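Local structure of DUF1436 domain-containing protein (Neisseria meningitidis, 2GKP) at residues Met4-Asn7 against Asp11-Ala14; Thr27-Gly30 against Pro36-Leu39; His38-His43 against Leu62-Thr67. The protein is of uncharacterised function but belongs to the CDI immunity protein family, whose members probably neutralise toxins delivered in contact-dependent growth inhibition. All blocks are in the same frame, centred on the assembly; numbering follows the deposited sequence. Where two conformers were deposited one is given.

Contact 1: residues Met4-Asn7 against Asp11-Ala14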
loop_
_atom_site.group_PDB
_atom_site.type_symbol
_atom_site.label_atom_id
_atom_site.label_comp_id
_atom_site.label_asym_id
_atom_site.label_seq_id
_atom_site.Cartn_x
_atom_site.Cartn_y
_atom_site.Cartn_z
HETATM N N MSE A 4 -11.847 -13.085 6.858
HETATM C CA MSE A 4 -10.871 -13.314 5.744
HETATM C C MSE A 4 -9.830 -14.356 6.086
HETATM O O MSE A 4 -9.528 -14.596 7.252
HETATM C CB MSE A 4 -10.194 -12.013 5.284
HETATM C CG MSE A 4 -10.394 -10.820 6.205
HETATM SE SE MSE A 4 -10.169 -9.127 5.267
HETATM C CE MSE A 4 -11.128 -9.526 3.613
ATOM N N THR A 5 -9.288 -14.975 5.044
ATOM C CA THR A 5 -8.379 -16.089 5.209
ATOM C C THR A 5 -6.976 -15.575 5.022
ATOM O O THR A 5 -6.606 -15.075 3.953
ATOM C CB THR A 5 -8.691 -17.239 4.233
ATOM O OG1 THR A 5 -10.058 -17.607 4.396
ATOM C CG2 THR A 5 -7.826 -18.468 4.508
ATOM N N PHE A 6 -6.224 -15.655 6.107
ATOM C CA PHE A 6 -4.793 -15.455 6.083
ATOM C C PHE A 6 -4.152 -16.774 6.520
ATOM O O PHE A 6 -4.563 -17.357 7.522
ATOM C CB PHE A 6 -4.424 -14.310 7.035
ATOM C CG PHE A 6 -4.968 -12.962 6.612
ATOM C CD1 PHE A 6 -4.560 -12.379 5.412
ATOM C CD2 PHE A 6 -5.893 -12.298 7.414
ATOM C CE1 PHE A 6 -5.037 -11.123 5.039
ATOM C CE2 PHE A 6 -6.397 -11.037 7.037
ATOM C CZ PHE A 6 -5.955 -10.465 5.837
ATOM N N ASN A 7 -3.187 -17.248 5.743
ATOM C CA ASN A 7 -2.487 -18.503 6.009
ATOM C C ASN A 7 -1.241 -18.322 6.854
ATOM O O ASN A 7 -0.521 -17.321 6.732
ATOM C CB ASN A 7 -2.084 -19.167 4.699
ATOM C CG ASN A 7 -3.265 -19.520 3.839
ATOM O OD1 ASN A 7 -4.271 -20.025 4.330
ATOM N ND2 ASN A 7 -3.152 -19.265 2.541
ATOM N N ASP A 11 3.113 -14.453 3.700
ATOM C CA ASP A 11 3.254 -13.002 3.776
ATOM C C ASP A 11 2.185 -12.298 2.966
ATOM O O ASP A 11 1.934 -12.680 1.837
ATOM C CB ASP A 11 4.629 -12.597 3.228
ATOM C CG ASP A 11 5.753 -13.204 4.033
ATOM O OD1 ASP A 11 5.881 -12.847 5.228
ATOM O OD2 ASP A 11 6.475 -14.054 3.456
ATOM N N TYR A 12 1.599 -11.250 3.549
ATOM C CA TYR A 12 0.661 -10.410 2.824
ATOM C C TYR A 12 1.144 -8.983 2.939
ATOM O O TYR A 12 1.523 -8.543 4.025
ATOM C CB TYR A 12 -0.756 -10.542 3.419
ATOM C CG TYR A 12 -1.269 -11.963 3.463
ATOM C CD1 TYR A 12 -2.087 -12.436 2.455
ATOM C CD2 TYR A 12 -0.880 -12.838 4.473
ATOM C CE1 TYR A 12 -2.557 -13.772 2.459
ATOM C CE2 TYR A 12 -1.338 -14.158 4.491
ATOM C CZ TYR A 12 -2.170 -14.597 3.481
ATOM O OH TYR A 12 -2.640 -15.896 3.480
ATOM N N TRP A 13 1.073 -8.259 1.821
ATOM C CA TRP A 13 1.531 -6.893 1.796
ATOM C C TRP A 13 0.517 -5.941 1.166
ATOM O O TRP A 13 -0.254 -6.327 0.263
ATOM C CB TRP A 13 2.836 -6.799 1.003
ATOM C CG TRP A 13 4.055 -7.310 1.690
ATOM C CD1 TRP A 13 4.468 -8.613 1.784
ATOM C CD2 TRP A 13 5.089 -6.518 2.294
ATOM N NE1 TRP A 13 5.691 -8.674 2.420
ATOM C CE2 TRP A 13 6.076 -7.407 2.773
ATOM C CE3 TRP A 13 5.252 -5.139 2.519
ATOM C CZ2 TRP A 13 7.234 -6.957 3.417
ATOM C CZ3 TRP A 13 6.404 -4.701 3.167
ATOM C CH2 TRP A 13 7.390 -5.608 3.595
ATOM N N ALA A 14 0.566 -4.675 1.618
ATOM C CA ALA A 14 -0.299 -3.635 1.079
ATOM C C ALA A 14 0.328 -2.294 1.307
ATOM O O ALA A 14 1.271 -2.158 2.069
ATOM C CB ALA A 14 -1.735 -3.662 1.721
HETATM O O HOH W 1 -4.592 -16.430 1.723
#

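Contact 2: residues Thr27-Gly30 against Pro36-Leu39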
loop_
_atom_site.group_PDB
_atom_site.type_symbol
_atom_site.label_atom_id
_atom_site.label_comp_id
_atom_site.label_asym_id
_atom_site.label_seq_id
_atom_site.Cartn_x
_atom_site.Cartn_y
_atom_site.Cartn_z
ATOM N N THR A 27 -3.364 -3.201 -2.760
ATOM C CA THR A 27 -2.753 -4.530 -2.580
ATOM C C THR A 27 -1.359 -4.586 -3.215
ATOM O O THR A 27 -1.165 -4.062 -4.309
ATOM C CB THR A 27 -3.624 -5.590 -3.292
ATOM O OG1 THR A 27 -4.870 -5.656 -2.604
ATOM C CG2 THR A 27 -2.974 -6.991 -3.252
ATOM N N TRP A 28 -0.405 -5.209 -2.509
ATOM C CA TRP A 28 0.920 -5.512 -3.067
ATOM C C TRP A 28 1.044 -7.030 -3.229
ATOM O O TRP A 28 0.392 -7.804 -2.502
ATOM C CB TRP A 28 1.983 -5.034 -2.072
ATOM C CG TRP A 28 2.221 -3.562 -2.018
ATOM C CD1 TRP A 28 1.315 -2.548 -2.286
ATOM C CD2 TRP A 28 3.413 -2.925 -1.595
ATOM N NE1 TRP A 28 1.912 -1.314 -2.094
ATOM C CE2 TRP A 28 3.191 -1.518 -1.662
ATOM C CE3 TRP A 28 4.673 -3.398 -1.199
ATOM C CZ2 TRP A 28 4.184 -0.595 -1.354
ATOM C CZ3 TRP A 28 5.657 -2.463 -0.865
ATOM C CH2 TRP A 28 5.399 -1.082 -0.951
ATOM N N SER A 29 1.893 -7.460 -4.169
ATOM C CA SER A 29 2.127 -8.881 -4.396
ATOM C C SER A 29 3.595 -9.075 -4.727
ATOM O O SER A 29 4.355 -8.099 -4.857
ATOM C CB SER A 29 1.265 -9.379 -5.572
ATOM O OG SER A 29 -0.124 -9.269 -5.245
ATOM N N GLY A 30 3.990 -10.344 -4.898
ATOM C CA GLY A 30 5.384 -10.601 -5.237
ATOM C C GLY A 30 5.832 -11.957 -4.773
ATOM O O GLY A 30 5.011 -12.845 -4.503
ATOM N N PRO A 36 3.480 -2.810 -5.408
ATOM C CA PRO A 36 2.073 -2.602 -5.776
ATOM C C PRO A 36 1.631 -3.542 -6.889
ATOM O O PRO A 36 2.360 -3.710 -7.883
ATOM C CB PRO A 36 2.070 -1.150 -6.246
ATOM C CG PRO A 36 3.127 -0.496 -5.402
ATOM C CD PRO A 36 4.232 -1.535 -5.291
ATOM N N ASP A 37 0.454 -4.141 -6.734
ATOM C CA ASP A 37 -0.044 -5.128 -7.718
ATOM C C ASP A 37 -1.226 -4.486 -8.451
ATOM O O ASP A 37 -2.358 -4.458 -7.930
ATOM C CB ASP A 37 -0.479 -6.397 -6.999
ATOM C CG ASP A 37 -0.894 -7.493 -7.955
ATOM O OD1 ASP A 37 -0.984 -7.207 -9.154
ATOM O OD2 ASP A 37 -1.173 -8.613 -7.494
ATOM N N HIS A 38 -0.960 -3.946 -9.633
ATOM C CA HIS A 38 -1.993 -3.199 -10.353
ATOM C C HIS A 38 -3.074 -4.101 -10.953
ATOM O O HIS A 38 -3.991 -3.613 -11.611
ATOM C CB HIS A 38 -1.355 -2.236 -11.368
ATOM C CG HIS A 38 -0.418 -1.264 -10.729
ATOM N ND1 HIS A 38 -0.813 -0.388 -9.742
ATOM C CD2 HIS A 38 0.920 -1.093 -10.872
ATOM C CE1 HIS A 38 0.234 0.305 -9.324
ATOM N NE2 HIS A 38 1.296 -0.096 -10.001
ATOM N N LEU A 39 -3.012 -5.401 -10.685
ATOM C CA LEU A 39 -4.170 -6.246 -10.961
ATOM C C LEU A 39 -5.379 -5.780 -10.128
ATOM O O LEU A 39 -6.542 -5.870 -10.541
ATOM C CB LEU A 39 -3.849 -7.706 -10.659
ATOM C CG LEU A 39 -4.985 -8.710 -10.785
ATOM C CD1 LEU A 39 -5.548 -8.721 -12.215
ATOM C CD2 LEU A 39 -4.521 -10.090 -10.427
#

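Contact 3: residues His38-His43 against Leu62-Thr67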
loop_
_atom_site.group_PDB
_atom_site.type_symbol
_atom_site.label_atom_id
_atom_site.label_comp_id
_atom_site.label_asym_id
_atom_site.label_seq_id
_atom_site.Cartn_x
_atom_site.Cartn_y
_atom_site.Cartn_z
ATOM N N HIS A 38 -0.960 -3.946 -9.633
ATOM C CA HIS A 38 -1.993 -3.199 -10.353
ATOM C C HIS A 38 -3.074 -4.101 -10.953
ATOM O O HIS A 38 -3.991 -3.613 -11.611
ATOM C CB HIS A 38 -1.355 -2.236 -11.368
ATOM C CG HIS A 38 -0.418 -1.264 -10.729
ATOM N ND1 HIS A 38 -0.813 -0.388 -9.742
ATOM C CD2 HIS A 38 0.920 -1.093 -10.872
ATOM C CE1 HIS A 38 0.234 0.305 -9.324
ATOM N NE2 HIS A 38 1.296 -0.096 -10.001
ATOM N N LEU A 39 -3.012 -5.401 -10.685
ATOM C CA LEU A 39 -4.170 -6.246 -10.961
ATOM C C LEU A 39 -5.379 -5.780 -10.128
ATOM O O LEU A 39 -6.542 -5.870 -10.541
ATOM C CB LEU A 39 -3.849 -7.706 -10.659
ATOM C CG LEU A 39 -4.985 -8.710 -10.785
ATOM C CD1 LEU A 39 -5.548 -8.721 -12.215
ATOM C CD2 LEU A 39 -4.521 -10.090 -10.427
ATOM N N TYR A 40 -5.074 -5.266 -8.951
ATOM C CA TYR A 40 -6.095 -4.789 -8.023
ATOM C C TYR A 40 -6.133 -3.256 -8.140
ATOM O O TYR A 40 -5.091 -2.608 -8.031
ATOM C CB TYR A 40 -5.768 -5.290 -6.610
ATOM C CG TYR A 40 -5.653 -6.774 -6.550
ATOM C CD1 TYR A 40 -6.789 -7.603 -6.525
ATOM C CD2 TYR A 40 -4.402 -7.375 -6.593
ATOM C CE1 TYR A 40 -6.658 -8.981 -6.534
ATOM C CE2 TYR A 40 -4.273 -8.752 -6.588
ATOM C CZ TYR A 40 -5.388 -9.540 -6.544
ATOM O OH TYR A 40 -5.233 -10.899 -6.548
ATOM N N PRO A 41 -7.310 -2.657 -8.423
ATOM C CA PRO A 41 -7.263 -1.203 -8.569
ATOM C C PRO A 41 -7.086 -0.536 -7.214
ATOM O O PRO A 41 -7.436 -1.132 -6.200
ATOM C CB PRO A 41 -8.644 -0.859 -9.148
ATOM C CG PRO A 41 -9.512 -1.941 -8.681
ATOM C CD PRO A 41 -8.662 -3.183 -8.682
ATOM N N PRO A 42 -6.546 0.689 -7.207
ATOM C CA PRO A 42 -6.440 1.371 -5.945
ATOM C C PRO A 42 -7.828 1.668 -5.367
ATOM O O PRO A 42 -8.773 1.929 -6.107
ATOM C CB PRO A 42 -5.798 2.713 -6.324
ATOM C CG PRO A 42 -5.275 2.602 -7.597
ATOM C CD PRO A 42 -6.063 1.536 -8.312
ATOM N N HIS A 43 -7.923 1.647 -4.049
ATOM C CA HIS A 43 -9.136 2.049 -3.365
ATOM C C HIS A 43 -8.957 3.457 -2.828
ATOM O O HIS A 43 -8.095 3.668 -1.976
ATOM C CB HIS A 43 -9.379 1.082 -2.211
ATOM C CG HIS A 43 -10.791 1.023 -1.751
ATOM N ND1 HIS A 43 -11.483 2.117 -1.282
ATOM C CD2 HIS A 43 -11.632 -0.033 -1.634
ATOM C CE1 HIS A 43 -12.697 1.744 -0.919
ATOM N NE2 HIS A 43 -12.815 0.445 -1.133
ATOM N N LEU A 62 -4.867 -6.480 1.961
ATOM C CA LEU A 62 -3.928 -7.521 2.347
ATOM C C LEU A 62 -4.431 -8.896 1.935
ATOM O O LEU A 62 -3.633 -9.713 1.486
ATOM C CB LEU A 62 -3.695 -7.492 3.850
ATOM C CG LEU A 62 -2.860 -6.343 4.444
ATOM C CD1 LEU A 62 -3.082 -6.187 5.929
ATOM C CD2 LEU A 62 -1.402 -6.583 4.164
ATOM N N ALA A 63 -5.730 -9.146 2.071
ATOM C CA ALA A 63 -6.267 -10.483 1.753
ATOM C C ALA A 63 -6.054 -10.838 0.297
ATOM O O ALA A 63 -5.977 -12.036 -0.063
ATOM C CB ALA A 63 -7.715 -10.571 2.124
ATOM N N ASN A 64 -5.984 -9.820 -0.552
ATOM C CA ASN A 64 -5.758 -10.049 -1.973
ATOM C C ASN A 64 -4.279 -10.133 -2.382
ATOM O O ASN A 64 -3.972 -10.380 -3.541
ATOM C CB ASN A 64 -6.427 -8.958 -2.821
ATOM C CG ASN A 64 -7.911 -9.122 -2.900
ATOM O OD1 ASN A 64 -8.409 -10.240 -2.846
ATOM N ND2 ASN A 64 -8.632 -8.026 -3.051
ATOM N N SER A 65 -3.371 -9.926 -1.429
ATOM C CA SER A 65 -1.939 -9.966 -1.727
ATOM C C SER A 65 -1.501 -11.332 -2.257
ATOM O O SER A 65 -1.693 -12.353 -1.569
ATOM C CB SER A 65 -1.168 -9.599 -0.459
ATOM O OG SER A 65 0.247 -9.702 -0.644
ATOM N N ARG A 66 -0.869 -11.343 -3.434
ATOM C CA ARG A 66 -0.494 -12.620 -4.056
ATOM C C ARG A 66 0.979 -12.929 -3.769
ATOM O O ARG A 66 1.854 -12.034 -3.835
ATOM C CB ARG A 66 -0.735 -12.607 -5.569
ATOM C CG ARG A 66 -2.175 -12.455 -5.959
ATOM C CD ARG A 66 -2.355 -12.506 -7.506
ATOM N NE ARG A 66 -1.795 -11.372 -8.245
ATOM C CZ ARG A 66 -1.489 -11.381 -9.544
ATOM N NH1 ARG A 66 -1.625 -12.490 -10.282
ATOM N NH2 ARG A 66 -1.021 -10.300 -10.142
ATOM N N THR A 67 1.265 -14.192 -3.446
ATOM C CA THR A 67 2.649 -14.659 -3.375
ATOM C C THR A 67 2.854 -15.636 -4.518
ATOM O O THR A 67 2.139 -16.643 -4.625
ATOM C CB THR A 67 2.939 -15.364 -2.034
ATOM O OG1 THR A 67 2.834 -14.421 -0.966
ATOM C CG2 THR A 67 4.349 -15.970 -2.015
HETATM O O HOH W 2 -5.255 -12.862 -4.375
#

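Contact 1: residues Met4-Asn7 against Asp11-Ala14
Phe6 and Tyr12 are the closest backbone pair, their CA atoms 8.1 Å apart, so the N-terminal loop 4-7 meets residues 11-14 of strand 11-18 through the side chain of Tyr12 rather than as a strand partner. Tyr12 points from its strand toward the loop and spans the gap. The edge of the Phe6 ring faces it: CD1 stands over the centre of the tyrosine ring, 3.6 Å above its plane, and the planes meet at 77° in a T-shaped stack. A chi1 of -65°, which sets the Phe6 ring beside its own backbone N, presents that edge. At the far end of the tyrosine the backbone N of Asn7 donates to Tyr12 OH over 2.7 Å, nearly straight at 173°. Tyr12 OH is also hydrogen-bonded to a water, which donates a longer bond of 3.3 Å to Thr5 O. The Asn7 amide packs near the hydroxyl too, but its ND2 is hydrogen-bonded to Gln10 OE1. Leu118 of the adjacent strand 112-119 touches both aromatic side chains, and Leu62 of helix 51-63 reaches Phe6. One tyrosine thus makes two kinds of contact: its ring face receives an aromatic edge, while its hydroxyl, bound to a backbone N-H and a water, ties an irregular loop to the sheet.

Contact 2: residues Thr27-Gly30 against Pro36-Leu39
With chi1 at -175°, Asp37 holds its carboxylate anti to the backbone N and within reach of Ser29, whose OG lies beside its own backbone N and meets the acid from strand 23-30. Ser29 OG donates to Asp37 OD2 over 2.6 Å, arriving on the anti side and 20° out of the carboxylate plane; OG in turn accepts from Arg66 N. The other oxygen turns back on its own chain: Leu39 N donates to Asp37 OD1 at 3.1 Å, an Asx turn in which the N-H comes from above the carboxylate plane. Asp37 is gripped at its backbone as well, where its N donates to Thr27 O at 2.9 Å. One buried residue therefore joins the hairpin strands through both main chain and side chain and also shapes the turn that follows. A salt bridge from Arg66 NE to Asp37 OD2 would be expected to favour the ionised acid.

Alongside, Trp28 and Pro36 form an antiparallel non-hydrogen-bonded pair, with CA atoms 4.1 Å apart. The proline ring lies over one indole face in a CH-pi contact, its CD 3.9 Å from the centroid of the five-membered ring of Trp28 and 15° off the normal.

The contact is a worked case of a beta hairpin, strands 23-30 and 34-45, reinforced by side chains. Strand 11-18 flanks it through the backbone pairing of Trp28 with Trp13, while the loop after helix 51-63 adds Ser65 and Arg66, and Trp91 of helix 81-99 meets the ring of His38.

Contact 3: residues His38-His43 against Leu62-Thr67
Tyr40 and Asn64 mark the closest backbone approach, with CA atoms 8.0 Å apart, where an irregular part of strand 34-45 passes the C-terminal end of helix 51-63 and the loop beyond it. The second strand of the 23-30/34-45 beta hairpin here meets the loop that follows the helix, at the protein surface. Tyr40 has two conformers, and its contacts are those of the one described. Asn64 lays its side chain over one face of the Tyr40 ring: CB sits 3.9 Å from the ring centroid in a CH-pi contact, and the amide plane is only 7° from that of the ring. The opposite face of the same ring is met by CG of the preceding residue, Leu39, so the tyrosine is sandwiched. Beyond the hydroxyl runs the aliphatic part of Arg66, with CD 3.4 Å from Tyr40 OH. A bend at chi3 (-68°) then brings one face of the guanidinium, whose NE is partnered by Asp37, against Leu39, and the two side chains cross at about a right angle. A water joins Tyr40 OH, at 2.9 Å, to the backbone O of Asn64, to which it donates. Leu39 CD2 rests over the centre of the guanidinium, 3.4 Å from Arg66 CZ.

In the fold
The three contacts illustrate how one antiparallel sheet gathers a leading loop, a hairpin and a loop after a helix. Contacts 2 and 3 are nearly continuous, their centres about 5 Å apart, and share His38 and Leu39. Contact 1 lies about 12 Å from contact 2 and about 10 Å from contact 3, centre to centre. Ser65, on segment 62-67, links contact 3 to the other two: its OG is probably hydrogen-bonded to Trp13 N at 3.0 Å and to Trp28 O at 2.7 Å. A probable bond from Trp28 N to Trp13 O links the neighbouring strands directly. A bound sodium ion lies about 3 Å from the Trp28 side chain, but about 11 Å from that of Tyr40 and about 14 Å from that of Tyr12.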